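Local coordinates for Alpha/beta hydrolase fold-3 domain-containing protein (Enterococcus faecalis, PDB 2QRU) that is of uncharacterised function but adopts the alpha/beta hydrolase fold and probably acts as a hydrolase, at residues A[47-52]-A[253-258]; A[51-56]-A[262-267]; A[137-142]-A[184-189]; A[148-153]-A[179-184]. All blocks are in the same frame, centred on the assembly; numbering follows the deposited sequence.

Contact 1 of 4, residues A[47-52]-A[253-258]. With EDO (1,2-ethanediol), chain E; EDO (1,2-ethanediol), chain C.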
loop_
_atom_site.group_PDB
_atom_site.type_symbol
_atom_site.label_atom_id
_atom_site.label_comp_id
_atom_site.label_asym_id
_atom_site.label_seq_id
_atom_site.Cartn_x
_atom_site.Cartn_y
_atom_site.Cartn_z
ATOM N N PRO A 47 9.621 6.889 1.411
ATOM C CA PRO A 47 10.958 7.419 1.117
ATOM C C PRO A 47 10.950 8.862 0.598
ATOM O O PRO A 47 10.062 9.238 -0.198
ATOM C CB PRO A 47 11.476 6.493 0.017
ATOM C CG PRO A 47 10.727 5.204 0.240
ATOM C CD PRO A 47 9.327 5.683 0.606
ATOM N N GLU A 48 11.948 9.628 1.059
ATOM C CA GLU A 48 12.127 11.011 0.645
ATOM C C GLU A 48 12.078 11.107 -0.894
ATOM O O GLU A 48 11.441 12.017 -1.463
ATOM C CB GLU A 48 13.467 11.546 1.180
ATOM C CG GLU A 48 13.868 12.909 0.622
ATOM C CD GLU A 48 12.915 14.038 1.007
ATOM O OE1 GLU A 48 12.232 13.925 2.049
ATOM O OE2 GLU A 48 12.877 15.062 0.272
ATOM N N GLU A 49 12.738 10.167 -1.566
ATOM C CA GLU A 49 12.886 10.230 -3.021
ATOM C C GLU A 49 11.551 10.020 -3.723
ATOM O O GLU A 49 11.286 10.638 -4.788
ATOM C CB GLU A 49 13.893 9.205 -3.535
ATOM C CG GLU A 49 15.318 9.447 -3.129
ATOM C CD GLU A 49 15.639 8.964 -1.725
ATOM O OE1 GLU A 49 14.745 8.462 -1.005
ATOM O OE2 GLU A 49 16.805 9.129 -1.329
ATOM N N LEU A 50 10.718 9.140 -3.152
ATOM C CA LEU A 50 9.410 8.882 -3.748
ATOM C C LEU A 50 8.485 10.068 -3.484
ATOM O O LEU A 50 7.752 10.529 -4.378
ATOM C CB LEU A 50 8.816 7.573 -3.217
ATOM C CG LEU A 50 7.443 7.169 -3.763
ATOM C CD1 LEU A 50 7.434 7.102 -5.322
ATOM C CD2 LEU A 50 7.068 5.831 -3.126
ATOM N N LYS A 51 8.530 10.587 -2.255
ATOM C CA LYS A 51 7.774 11.799 -1.931
ATOM C C LYS A 51 8.131 12.926 -2.934
ATOM O O LYS A 51 7.246 13.587 -3.494
ATOM C CB LYS A 51 8.057 12.229 -0.472
ATOM C CG LYS A 51 7.288 13.463 -0.004
ATOM C CD LYS A 51 8.060 14.741 -0.266
ATOM C CE LYS A 51 9.295 14.787 0.623
ATOM N NZ LYS A 51 10.006 16.082 0.545
ATOM N N GLU A 52 9.415 13.089 -3.220
ATOM C CA GLU A 52 9.842 14.140 -4.148
ATOM C C GLU A 52 9.385 13.891 -5.586
ATOM O O GLU A 52 8.995 14.833 -6.298
ATOM C CB GLU A 52 11.343 14.333 -4.058
ATOM C CG GLU A 52 11.761 14.972 -2.732
ATOM C CD GLU A 52 11.465 16.457 -2.672
ATOM O OE1 GLU A 52 12.165 17.225 -3.359
ATOM O OE2 GLU A 52 10.546 16.853 -1.928
ATOM N N LYS A 253 13.215 0.425 0.296
ATOM C CA LYS A 253 14.207 0.611 1.379
ATOM C C LYS A 253 15.583 0.995 0.846
ATOM O O LYS A 253 16.440 1.515 1.603
ATOM C CB LYS A 253 14.332 -0.656 2.205
ATOM C CG LYS A 253 13.117 -0.974 3.042
ATOM C CD LYS A 253 13.419 -2.106 3.991
ATOM C CE LYS A 253 13.780 -3.386 3.233
ATOM N NZ LYS A 253 13.949 -4.527 4.168
ATOM N N GLN A 254 15.800 0.739 -0.448
ATOM C CA GLN A 254 17.120 0.970 -1.082
ATOM C C GLN A 254 17.053 1.922 -2.262
ATOM O O GLN A 254 17.416 1.557 -3.389
ATOM C CB GLN A 254 17.754 -0.322 -1.616
ATOM C CG GLN A 254 17.818 -1.500 -0.721
ATOM C CD GLN A 254 18.085 -2.769 -1.531
ATOM O OE1 GLN A 254 17.317 -3.732 -1.469
ATOM N NE2 GLN A 254 19.160 -2.757 -2.320
ATOM N N THR A 255 16.631 3.152 -1.998
ATOM C CA THR A 255 16.404 4.131 -3.067
ATOM C C THR A 255 17.684 4.583 -3.773
ATOM O O THR A 255 17.627 5.215 -4.828
ATOM C CB THR A 255 15.677 5.376 -2.539
ATOM O OG1 THR A 255 16.476 5.983 -1.508
ATOM C CG2 THR A 255 14.304 5.005 -2.025
ATOM N N LYS A 256 18.829 4.270 -3.176
ATOM C CA LYS A 256 20.122 4.639 -3.730
ATOM C C LYS A 256 20.724 3.556 -4.628
ATOM O O LYS A 256 21.804 3.762 -5.215
ATOM C CB LYS A 256 21.102 4.999 -2.596
ATOM C CG LYS A 256 21.311 6.487 -2.375
ATOM C CD LYS A 256 20.028 7.287 -2.296
ATOM C CE LYS A 256 20.328 8.772 -2.548
ATOM N NZ LYS A 256 19.096 9.510 -3.001
ATOM N N ASP A 257 20.066 2.398 -4.697
ATOM C CA ASP A 257 20.500 1.328 -5.588
ATOM C C ASP A 257 20.299 1.749 -7.044
ATOM O O ASP A 257 19.259 2.320 -7.379
ATOM C CB ASP A 257 19.770 0.010 -5.288
ATOM C CG ASP A 257 20.326 -1.151 -6.109
ATOM O OD1 ASP A 257 21.321 -1.780 -5.650
ATOM O OD2 ASP A 257 19.831 -1.362 -7.237
ATOM N N PRO A 258 21.287 1.497 -7.914
ATOM C CA PRO A 258 21.214 1.963 -9.314
ATOM C C PRO A 258 19.945 1.503 -10.036
ATOM O O PRO A 258 19.418 2.251 -10.846
ATOM C CB PRO A 258 22.476 1.366 -9.964
ATOM C CG PRO A 258 23.392 1.168 -8.854
ATOM C CD PRO A 258 22.576 0.826 -7.641
HETATM C C1 EDO E . 15.125 13.945 -4.147
HETATM O O1 EDO E . 15.260 12.701 -4.842
HETATM C C2 EDO E . 15.147 13.721 -2.639
HETATM O O2 EDO E . 14.766 14.943 -1.975
HETATM C C1 EDO C . 22.896 -4.505 -7.724
HETATM O O1 EDO C . 22.543 -4.375 -6.335
HETATM C C2 EDO C . 22.138 -3.484 -8.572
HETATM O O2 EDO C . 20.742 -3.821 -8.593
#
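OE2 of E49 receives the ammonium group of K256 in a salt bridge, with K256 NZ 2.9 Å from E49 OE2. The lysine comes in on the anti side of the carboxylate, 16° out of its plane, and the two side chains meet at about a right angle. A long flexible lysine suits the place: K256 sets out from the loop across the gap, and its chain, bent at chi2, carries the amine to the E49 carboxylate. The hydroxyl of T255 sits close to both carboxylate oxygens, with T255 OG1 3.1 Å from E49 OE1. Its chi1 of 60° leaves the methyl to point at the proline, where T255 CG2 lies 3.8 Å from P47 CB. P47 is the N-cap residue; proline suits this place just before a helix, where its missing N-H breaks no helical bond. Farther round the helix, K51 NZ bridges E48 OE2 and, in one of the two conformers of E52, E52 OE2; O2 of an ethanediol (chain E) also donates to E48 OE2 at 2.9 Å. A type I turn from Q254 leads to D257, whose carboxylate caps the next helix through S259 N and holds a second ethanediol, like the first probably from the crystallisation liquor. This surface salt bridge ties the N-terminal turn of helix 48-55 to the loop between strand 240-244 and the last helix of the alpha/beta hydrolase fold.

Contact 2 of 4, residues A[51-56]-A[262-267]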
loop_
_atom_site.group_PDB
_atom_site.type_symbol
_atom_site.label_atom_id
_atom_site.label_comp_id
_atom_site.label_asym_id
_atom_site.label_seq_id
_atom_site.Cartn_x
_atom_site.Cartn_y
_atom_site.Cartn_z
ATOM N N LYS A 51 8.530 10.587 -2.255
ATOM C CA LYS A 51 7.774 11.799 -1.931
ATOM C C LYS A 51 8.131 12.926 -2.934
ATOM O O LYS A 51 7.246 13.587 -3.494
ATOM C CB LYS A 51 8.057 12.229 -0.472
ATOM C CG LYS A 51 7.288 13.463 -0.004
ATOM C CD LYS A 51 8.060 14.741 -0.266
ATOM C CE LYS A 51 9.295 14.787 0.623
ATOM N NZ LYS A 51 10.006 16.082 0.545
ATOM N N GLU A 52 9.415 13.089 -3.220
ATOM C CA GLU A 52 9.842 14.140 -4.148
ATOM C C GLU A 52 9.385 13.891 -5.586
ATOM O O GLU A 52 8.995 14.833 -6.298
ATOM C CB GLU A 52 11.343 14.333 -4.058
ATOM C CG GLU A 52 11.761 14.972 -2.732
ATOM C CD GLU A 52 11.465 16.457 -2.672
ATOM O OE1 GLU A 52 12.165 17.225 -3.359
ATOM O OE2 GLU A 52 10.546 16.853 -1.928
ATOM N N LEU A 53 9.382 12.628 -6.013
ATOM C CA LEU A 53 8.900 12.328 -7.349
ATOM C C LEU A 53 7.457 12.841 -7.503
ATOM O O LEU A 53 7.060 13.349 -8.559
ATOM C CB LEU A 53 9.023 10.825 -7.582
ATOM C CG LEU A 53 8.629 10.261 -8.916
ATOM C CD1 LEU A 53 9.428 8.991 -9.181
ATOM C CD2 LEU A 53 7.179 9.950 -8.869
ATOM N N PHE A 54 6.670 12.747 -6.438
ATOM C CA PHE A 54 5.297 13.241 -6.529
ATOM C C PHE A 54 5.212 14.766 -6.407
ATOM O O PHE A 54 4.599 15.413 -7.256
ATOM C CB PHE A 54 4.416 12.566 -5.513
ATOM C CG PHE A 54 4.174 11.127 -5.831
ATOM C CD1 PHE A 54 3.562 10.756 -7.045
ATOM C CD2 PHE A 54 4.485 10.128 -4.899
ATOM C CE1 PHE A 54 3.341 9.393 -7.318
ATOM C CE2 PHE A 54 4.238 8.769 -5.166
ATOM C CZ PHE A 54 3.657 8.408 -6.370
ATOM N N THR A 55 5.835 15.346 -5.376
ATOM C CA THR A 55 5.657 16.780 -5.171
ATOM C C THR A 55 6.297 17.596 -6.298
ATOM O O THR A 55 5.751 18.634 -6.693
ATOM C CB THR A 55 6.173 17.248 -3.797
ATOM O OG1 THR A 55 7.581 17.020 -3.705
ATOM C CG2 THR A 55 5.417 16.558 -2.651
ATOM N N SER A 56 7.456 17.153 -6.804
ATOM C CA SER A 56 8.122 17.863 -7.908
ATOM C C SER A 56 7.298 17.846 -9.208
ATOM O O SER A 56 7.536 18.667 -10.113
ATOM C CB SER A 56 9.502 17.293 -8.182
ATOM O OG SER A 56 9.375 16.013 -8.767
ATOM N N THR A 262 17.108 3.990 -11.589
ATOM C CA THR A 262 16.575 3.878 -12.950
ATOM C C THR A 262 15.042 3.744 -12.985
ATOM O O THR A 262 14.354 4.410 -13.762
ATOM C CB THR A 262 17.225 2.723 -13.718
ATOM O OG1 THR A 262 18.622 2.996 -13.860
ATOM C CG2 THR A 262 16.627 2.615 -15.128
ATOM N N LEU A 263 14.521 2.895 -12.121
ATOM C CA LEU A 263 13.089 2.739 -12.003
ATOM C C LEU A 263 12.420 4.086 -11.648
ATOM O O LEU A 263 11.374 4.428 -12.226
ATOM C CB LEU A 263 12.803 1.687 -10.945
ATOM C CG LEU A 263 11.328 1.461 -10.677
ATOM C CD1 LEU A 263 10.644 0.770 -11.885
ATOM C CD2 LEU A 263 11.316 0.639 -9.442
ATOM N N PHE A 264 13.020 4.863 -10.740
ATOM C CA PHE A 264 12.414 6.172 -10.410
ATOM C C PHE A 264 12.398 7.131 -11.612
ATOM O O PHE A 264 11.422 7.896 -11.795
ATOM C CB PHE A 264 13.117 6.809 -9.225
ATOM C CG PHE A 264 12.577 6.356 -7.907
ATOM C CD1 PHE A 264 12.147 5.037 -7.713
ATOM C CD2 PHE A 264 12.452 7.249 -6.870
ATOM C CE1 PHE A 264 11.653 4.624 -6.482
ATOM C CE2 PHE A 264 11.935 6.831 -5.627
ATOM C CZ PHE A 264 11.574 5.518 -5.443
ATOM N N GLU A 265 13.412 7.050 -12.460
ATOM C CA GLU A 265 13.423 7.845 -13.706
ATOM C C GLU A 265 12.236 7.434 -14.591
ATOM O O GLU A 265 11.577 8.290 -15.178
ATOM C CB GLU A 265 14.733 7.672 -14.479
ATOM C CG GLU A 265 15.922 8.186 -13.729
ATOM C CD GLU A 265 17.237 7.845 -14.413
ATOM O OE1 GLU A 265 17.232 7.092 -15.424
ATOM O OE2 GLU A 265 18.280 8.335 -13.912
ATOM N N GLN A 266 11.988 6.129 -14.677
ATOM C CA GLN A 266 10.851 5.577 -15.450
ATOM C C GLN A 266 9.518 6.059 -14.900
ATOM O O GLN A 266 8.636 6.508 -15.664
ATOM C CB GLN A 266 10.901 4.051 -15.512
ATOM C CG GLN A 266 12.048 3.546 -16.402
ATOM C CD GLN A 266 12.376 2.071 -16.186
ATOM O OE1 GLN A 266 11.936 1.438 -15.226
ATOM N NE2 GLN A 266 13.212 1.535 -17.069
ATOM N N LEU A 267 9.397 6.000 -13.582
ATOM C CA LEU A 267 8.184 6.468 -12.890
ATOM C C LEU A 267 8.011 7.971 -13.120
ATOM O O LEU A 267 6.893 8.430 -13.385
ATOM C CB LEU A 267 8.236 6.128 -11.398
ATOM C CG LEU A 267 7.041 6.640 -10.588
ATOM C CD1 LEU A 267 5.660 6.249 -11.147
ATOM C CD2 LEU A 267 7.132 6.232 -9.105
#
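L53 pushes the fork of its side chain against L267, both methyls meeting the same branch of the partner. In the conformer described, L53 CD1 lies 3.6 Å from L267 CD2, and L53 CD2 is 3.7 Å from L267 CG. Both leucines carry CG anti to the backbone N (chi1 -178° for L53), which sends each branched end out from its own helix and lets the two cross at a slant. The same L53 CD1 also rests over the backbone of the other helix, 3.5 Å from F264 O, and comes 4.2 Å from F264 CD2, meeting that ring obliquely. No hydrogen bond joins the segments, so the contact is apolar packing, and branched aliphatic chains suit it because they fill the gap between helices without needing a polar partner. On its other flank L53 CD2 stands 4.1 Å above the ring plane of F54, toward the rim. At the solvent side, E52 O accepts from both S56 N and S56 OG, the latter at 2.8 Å, and a small serine at this point lets its hydroxyl fold back onto the carbonyl of E52. F54 turns inward onto Y59 and V61 of strand 59-64, while L263 and L267 press on F214 of strand 213-218. The pair thus places helix 48-55 beside the C-terminal helix 258-272, with both helices packed against strands of the central sheet.

Contact 3 of 4, residues A[137-142]-A[184-189]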
loop_
_atom_site.group_PDB
_atom_site.type_symbol
_atom_site.label_atom_id
_atom_site.label_comp_id
_atom_site.label_asym_id
_atom_site.label_seq_id
_atom_site.Cartn_x
_atom_site.Cartn_y
_atom_site.Cartn_z
ATOM N N GLU A 137 -4.186 -15.173 -2.121
ATOM C CA GLU A 137 -3.966 -16.628 -2.279
ATOM C C GLU A 137 -2.523 -17.008 -1.971
ATOM O O GLU A 137 -2.250 -18.078 -1.439
ATOM C CB GLU A 137 -4.315 -17.101 -3.690
ATOM C CG GLU A 137 -5.744 -16.832 -4.056
ATOM C CD GLU A 137 -6.702 -17.515 -3.096
ATOM O OE1 GLU A 137 -6.516 -18.724 -2.822
ATOM O OE2 GLU A 137 -7.605 -16.820 -2.607
ATOM N N PHE A 138 -1.593 -16.111 -2.303
ATOM C CA PHE A 138 -0.174 -16.432 -2.184
ATOM C C PHE A 138 0.257 -16.700 -0.720
ATOM O O PHE A 138 1.280 -17.345 -0.478
ATOM C CB PHE A 138 0.683 -15.338 -2.848
ATOM C CG PHE A 138 0.665 -14.038 -2.097
ATOM C CD1 PHE A 138 -0.376 -13.143 -2.290
ATOM C CD2 PHE A 138 1.677 -13.707 -1.210
ATOM C CE1 PHE A 138 -0.434 -11.972 -1.586
ATOM C CE2 PHE A 138 1.648 -12.512 -0.506
ATOM C CZ PHE A 138 0.581 -11.641 -0.689
ATOM N N ILE A 139 -0.516 -16.222 0.254
ATOM C CA ILE A 139 -0.127 -16.433 1.662
ATOM C C ILE A 139 -0.407 -17.873 2.132
ATOM O O ILE A 139 -0.014 -18.258 3.239
ATOM C CB ILE A 139 -0.730 -15.383 2.659
ATOM C CG1 ILE A 139 -2.187 -15.684 3.013
ATOM C CG2 ILE A 139 -0.543 -13.960 2.118
ATOM C CD1 ILE A 139 -2.802 -14.686 4.008
ATOM N N LYS A 140 -1.069 -18.651 1.272
ATOM C CA LYS A 140 -1.321 -20.073 1.546
ATOM C C LYS A 140 -0.062 -20.891 1.286
ATOM O O LYS A 140 0.095 -22.004 1.820
ATOM C CB LYS A 140 -2.450 -20.582 0.664
ATOM C CG LYS A 140 -3.838 -20.074 1.018
ATOM C CD LYS A 140 -4.866 -20.538 -0.030
ATOM C CE LYS A 140 -6.304 -20.173 0.362
ATOM N NZ LYS A 140 -7.265 -20.459 -0.739
ATOM N N GLU A 141 0.814 -20.348 0.428
ATOM C CA GLU A 141 2.109 -20.949 0.053
ATOM C C GLU A 141 3.135 -20.729 1.186
ATOM O O GLU A 141 3.190 -19.636 1.764
ATOM C CB GLU A 141 2.653 -20.317 -1.265
ATOM C CG GLU A 141 1.756 -20.428 -2.550
ATOM C CD GLU A 141 2.062 -19.378 -3.686
ATOM O OE1 GLU A 141 3.219 -18.921 -3.880
ATOM O OE2 GLU A 141 1.117 -19.007 -4.417
ATOM N N PRO A 142 3.950 -21.760 1.514
ATOM C CA PRO A 142 5.068 -21.572 2.455
ATOM C C PRO A 142 6.095 -20.546 1.948
ATOM O O PRO A 142 6.459 -20.545 0.766
ATOM C CB PRO A 142 5.685 -22.976 2.569
ATOM C CG PRO A 142 5.195 -23.732 1.354
ATOM C CD PRO A 142 3.855 -23.160 1.040
ATOM N N LEU A 184 -0.212 -18.465 11.047
ATOM C CA LEU A 184 -1.343 -17.775 11.679
ATOM C C LEU A 184 -1.796 -16.539 10.894
ATOM O O LEU A 184 -2.740 -15.842 11.284
ATOM C CB LEU A 184 -0.978 -17.348 13.102
ATOM C CG LEU A 184 -0.792 -18.422 14.173
ATOM C CD1 LEU A 184 -0.180 -17.800 15.416
ATOM C CD2 LEU A 184 -2.114 -19.088 14.501
ATOM N N LEU A 185 -1.117 -16.244 9.793
ATOM C CA LEU A 185 -1.429 -15.015 9.097
ATOM C C LEU A 185 -2.905 -14.939 8.675
ATOM O O LEU A 185 -3.557 -13.929 8.930
ATOM C CB LEU A 185 -0.468 -14.761 7.922
ATOM C CG LEU A 185 -0.526 -13.352 7.354
ATOM C CD1 LEU A 185 -0.307 -12.301 8.436
ATOM C CD2 LEU A 185 0.466 -13.181 6.165
ATOM N N PRO A 186 -3.445 -16.006 8.041
ATOM C CA PRO A 186 -4.871 -15.925 7.722
ATOM C C PRO A 186 -5.741 -15.683 8.950
ATOM O O PRO A 186 -6.676 -14.890 8.886
ATOM C CB PRO A 186 -5.163 -17.290 7.075
ATOM C CG PRO A 186 -3.836 -17.665 6.467
ATOM C CD PRO A 186 -2.862 -17.268 7.543
ATOM N N HIS A 187 -5.418 -16.339 10.063
ATOM C CA HIS A 187 -6.200 -16.179 11.287
ATOM C C HIS A 187 -6.091 -14.729 11.772
ATOM O O HIS A 187 -7.097 -14.121 12.158
ATOM C CB HIS A 187 -5.749 -17.157 12.374
ATOM C CG HIS A 187 -6.553 -17.057 13.631
ATOM N ND1 HIS A 187 -7.823 -17.583 13.744
ATOM C CD2 HIS A 187 -6.285 -16.462 14.819
ATOM C CE1 HIS A 187 -8.295 -17.331 14.955
ATOM N NE2 HIS A 187 -7.382 -16.650 15.624
ATOM N N PHE A 188 -4.879 -14.185 11.733
ATOM C CA PHE A 188 -4.651 -12.792 12.142
ATOM C C PHE A 188 -5.484 -11.851 11.277
ATOM O O PHE A 188 -6.037 -10.873 11.766
ATOM C CB PHE A 188 -3.164 -12.422 12.067
ATOM C CG PHE A 188 -2.378 -12.789 13.305
ATOM C CD1 PHE A 188 -2.870 -13.726 14.223
ATOM C CD2 PHE A 188 -1.133 -12.216 13.539
ATOM C CE1 PHE A 188 -2.138 -14.067 15.365
ATOM C CE2 PHE A 188 -0.393 -12.560 14.680
ATOM C CZ PHE A 188 -0.892 -13.476 15.584
ATOM N N TYR A 189 -5.560 -12.154 9.983
ATOM C CA TYR A 189 -6.320 -11.336 9.028
ATOM C C TYR A 189 -7.849 -11.516 9.110
ATOM O O TYR A 189 -8.603 -10.705 8.573
ATOM C CB TYR A 189 -5.902 -11.715 7.612
ATOM C CG TYR A 189 -4.564 -11.200 7.129
ATOM C CD1 TYR A 189 -3.932 -10.083 7.720
ATOM C CD2 TYR A 189 -3.984 -11.778 5.977
ATOM C CE1 TYR A 189 -2.715 -9.593 7.207
ATOM C CE2 TYR A 189 -2.788 -11.315 5.474
ATOM C CZ TYR A 189 -2.157 -10.218 6.098
ATOM O OH TYR A 189 -0.996 -9.768 5.566
#
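I139 drives a single methyl, CD1, among three side chains of helix 185-189, and this is the tight part of the contact. I139 CD1 meets Y189 at the ring edge, near its plane, 3.7 Å from Y189 CE2. The same methyl lies 4.0 Å from P186 CG and 4.2 Å from L185 CD2. A chi1 of 79° puts CG1 between the backbone N and the carbonyl carbon, and the straight chi2 then carries CD1 out to the helix; isoleucine suits the spot because one branch can reach while the other, CG2, sits 3.7 Å above the plane of the F138 ring, toward the rim. L185 also lies under the tyrosine, its CD1 3.6 Å from the ring plane toward the rim. The Y189 hydroxyl bonds to G37 O, in the HGGG sequence that in related hydrolases forms part of the oxyanion hole. By contrast, the outer side is polar and looser: K140 points away from the helix and pairs with E137, K140 NZ lying 2.8 Å from E137 OE1, on the syn lone pair. That ammonium also bonds to G195 O and makes a cation-pi contact with W197, against which I139 packs too. Helix 185-189 leans on helix 173-181, where L185 touches S179 and I180; the contact therefore joins the loop that follows strand 127-130 to a short helix later in the same excursion.

Contact 4 of 4, residues A[148-153]-A[179-184]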
loop_
_atom_site.group_PDB
_atom_site.type_symbol
_atom_site.label_atom_id
_atom_site.label_comp_id
_atom_site.label_asym_id
_atom_site.label_seq_id
_atom_site.Cartn_x
_atom_site.Cartn_y
_atom_site.Cartn_z
ATOM N N GLN A 148 15.787 -17.251 11.133
ATOM C CA GLN A 148 15.752 -17.496 12.579
ATOM C C GLN A 148 14.321 -17.557 13.105
ATOM O O GLN A 148 13.507 -16.675 12.817
ATOM C CB GLN A 148 16.538 -16.426 13.343
ATOM C CG GLN A 148 18.015 -16.351 13.005
ATOM C CD GLN A 148 18.741 -15.352 13.876
ATOM O OE1 GLN A 148 19.152 -15.668 14.995
ATOM N NE2 GLN A 148 18.903 -14.137 13.371
ATOM N N ALA A 149 14.030 -18.601 13.877
ATOM C CA ALA A 149 12.712 -18.784 14.491
ATOM C C ALA A 149 12.447 -17.733 15.572
ATOM O O ALA A 149 13.231 -17.583 16.517
ATOM C CB ALA A 149 12.581 -20.196 15.067
ATOM N N ILE A 150 11.352 -16.998 15.403
ATOM C CA ILE A 150 10.900 -16.014 16.384
ATOM C C ILE A 150 10.144 -16.734 17.499
ATOM O O ILE A 150 9.228 -17.507 17.225
ATOM C CB ILE A 150 9.995 -14.937 15.722
ATOM C CG1 ILE A 150 10.784 -14.157 14.663
ATOM C CG2 ILE A 150 9.413 -13.973 16.760
ATOM C CD1 ILE A 150 9.929 -13.273 13.790
ATOM N N SER A 151 10.542 -16.494 18.748
ATOM C CA SER A 151 9.867 -17.106 19.897
ATOM C C SER A 151 8.614 -16.329 20.305
ATOM O O SER A 151 8.445 -15.162 19.937
ATOM C CB SER A 151 10.823 -17.250 21.095
ATOM O OG SER A 151 11.332 -15.988 21.509
ATOM N N ALA A 152 7.735 -16.993 21.054
ATOM C CA ALA A 152 6.542 -16.356 21.621
ATOM C C ALA A 152 6.920 -15.187 22.538
ATOM O O ALA A 152 6.267 -14.143 22.537
ATOM C CB ALA A 152 5.706 -17.375 22.374
ATOM N N LYS A 153 8.002 -15.371 23.292
ATOM C CA LYS A 153 8.506 -14.361 24.219
ATOM C C LYS A 153 8.769 -13.013 23.541
ATOM O O LYS A 153 8.372 -11.966 24.060
ATOM C CB LYS A 153 9.780 -14.874 24.897
ATOM C CG LYS A 153 9.900 -14.525 26.358
ATOM C CD LYS A 153 11.178 -15.106 26.916
ATOM C CE LYS A 153 11.079 -15.343 28.397
ATOM N NZ LYS A 153 12.284 -16.066 28.863
ATOM N N SER A 179 3.657 -14.567 12.763
ATOM C CA SER A 179 2.402 -15.121 12.261
ATOM C C SER A 179 2.653 -15.937 10.995
ATOM O O SER A 179 2.049 -16.992 10.815
ATOM C CB SER A 179 1.327 -14.047 12.051
ATOM O OG SER A 179 1.603 -13.196 10.944
ATOM N N ILE A 180 3.576 -15.470 10.157
ATOM C CA ILE A 180 3.976 -16.215 8.964
ATOM C C ILE A 180 4.603 -17.558 9.340
ATOM O O ILE A 180 4.166 -18.614 8.854
ATOM C CB ILE A 180 4.940 -15.403 8.068
ATOM C CG1 ILE A 180 4.206 -14.198 7.464
ATOM C CG2 ILE A 180 5.530 -16.301 6.958
ATOM C CD1 ILE A 180 5.098 -13.201 6.717
ATOM N N GLN A 181 5.607 -17.522 10.221
ATOM C CA GLN A 181 6.325 -18.732 10.627
ATOM C C GLN A 181 5.406 -19.744 11.304
ATOM O O GLN A 181 5.632 -20.949 11.210
ATOM C CB GLN A 181 7.490 -18.393 11.562
ATOM C CG GLN A 181 8.576 -17.520 10.924
ATOM C CD GLN A 181 9.723 -17.210 11.874
ATOM O OE1 GLN A 181 9.618 -17.395 13.090
ATOM N NE2 GLN A 181 10.835 -16.743 11.317
ATOM N N GLN A 182 4.370 -19.242 11.974
ATOM C CA GLN A 182 3.465 -20.077 12.770
ATOM C C GLN A 182 2.178 -20.432 12.022
ATOM O O GLN A 182 1.279 -21.043 12.597
ATOM C CB GLN A 182 3.116 -19.378 14.087
ATOM C CG GLN A 182 4.288 -19.167 15.021
ATOM C CD GLN A 182 4.871 -20.469 15.527
ATOM O OE1 GLN A 182 4.144 -21.411 15.846
ATOM N NE2 GLN A 182 6.194 -20.526 15.610
ATOM N N ALA A 183 2.099 -20.047 10.749
ATOM C CA ALA A 183 0.927 -20.308 9.902
ATOM C C ALA A 183 -0.359 -19.636 10.427
ATOM O O ALA A 183 -1.461 -20.159 10.259
ATOM C CB ALA A 183 0.729 -21.835 9.701
ATOM N N LEU A 184 -0.212 -18.465 11.047
ATOM C CA LEU A 184 -1.343 -17.775 11.679
ATOM C C LEU A 184 -1.796 -16.539 10.894
ATOM O O LEU A 184 -2.740 -15.842 11.284
ATOM C CB LEU A 184 -0.978 -17.348 13.102
ATOM C CG LEU A 184 -0.792 -18.422 14.173
ATOM C CD1 LEU A 184 -0.180 -17.800 15.416
ATOM C CD2 LEU A 184 -2.114 -19.088 14.501
HETATM O O HOH W 1 8.130 -18.604 14.879
#
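The side-chain amide of Q181 makes two hydrogen bonds to the backbone of 148-150, using both of its ends. I150 N donates to Q181 OE1 at 2.9 Å, nearly straight at 174°, and lies in the carbonyl plane on a lone pair. Q181 NE2 in turn donates to Q148 O at 3.1 Å, from above the carbonyl plane. Glutamine suits this role because one flat group offers an acceptor and a donor together, and its chain, extended beyond CG, brings them across from the helix. NE2 has a further, weak bond to L146 O. Q181 ends helix 173-181, and just past it A183, with positive phi, closes a Schellman motif in which L184 N bonds back to S179 O at 2.7 Å. Both segments belong to the excursion after strand 127-130, the point where lids are commonly inserted in alpha/beta hydrolases. Water adds a third link: one molecule donates to I150 O and, at 2.6 Å, to Q181 OE1, and accepts from Q182 NE2. The one van der Waals approach of note is I150 CB against Q181 OE1, 3.6 Å apart, while the isoleucine's apolar packing is on L174, H177 and Y178 of the same helix.

Overall arrangement
The four contacts form two pairs. Contacts 1 and 2 share K51 and E52 on helix 48-55, with centres 9 Å apart; F264 and L267 of helix 258-272 reach back to E49 and L50, so salt bridge and leucine packing make one continuous interface. Contacts 3 and 4 share L184, their centres 13 Å apart, and join where L185 and F188 pack on S179. The pairs are well separated: contacts 2 and 3 lie on opposite sides of the chain's centre, about 33 Å between centres, and even contacts 1 and 4 are about 13 Å apart at their nearest atoms. Contact 3 bonds directly to the probable oxyanion-hole region, through Y189 and G37.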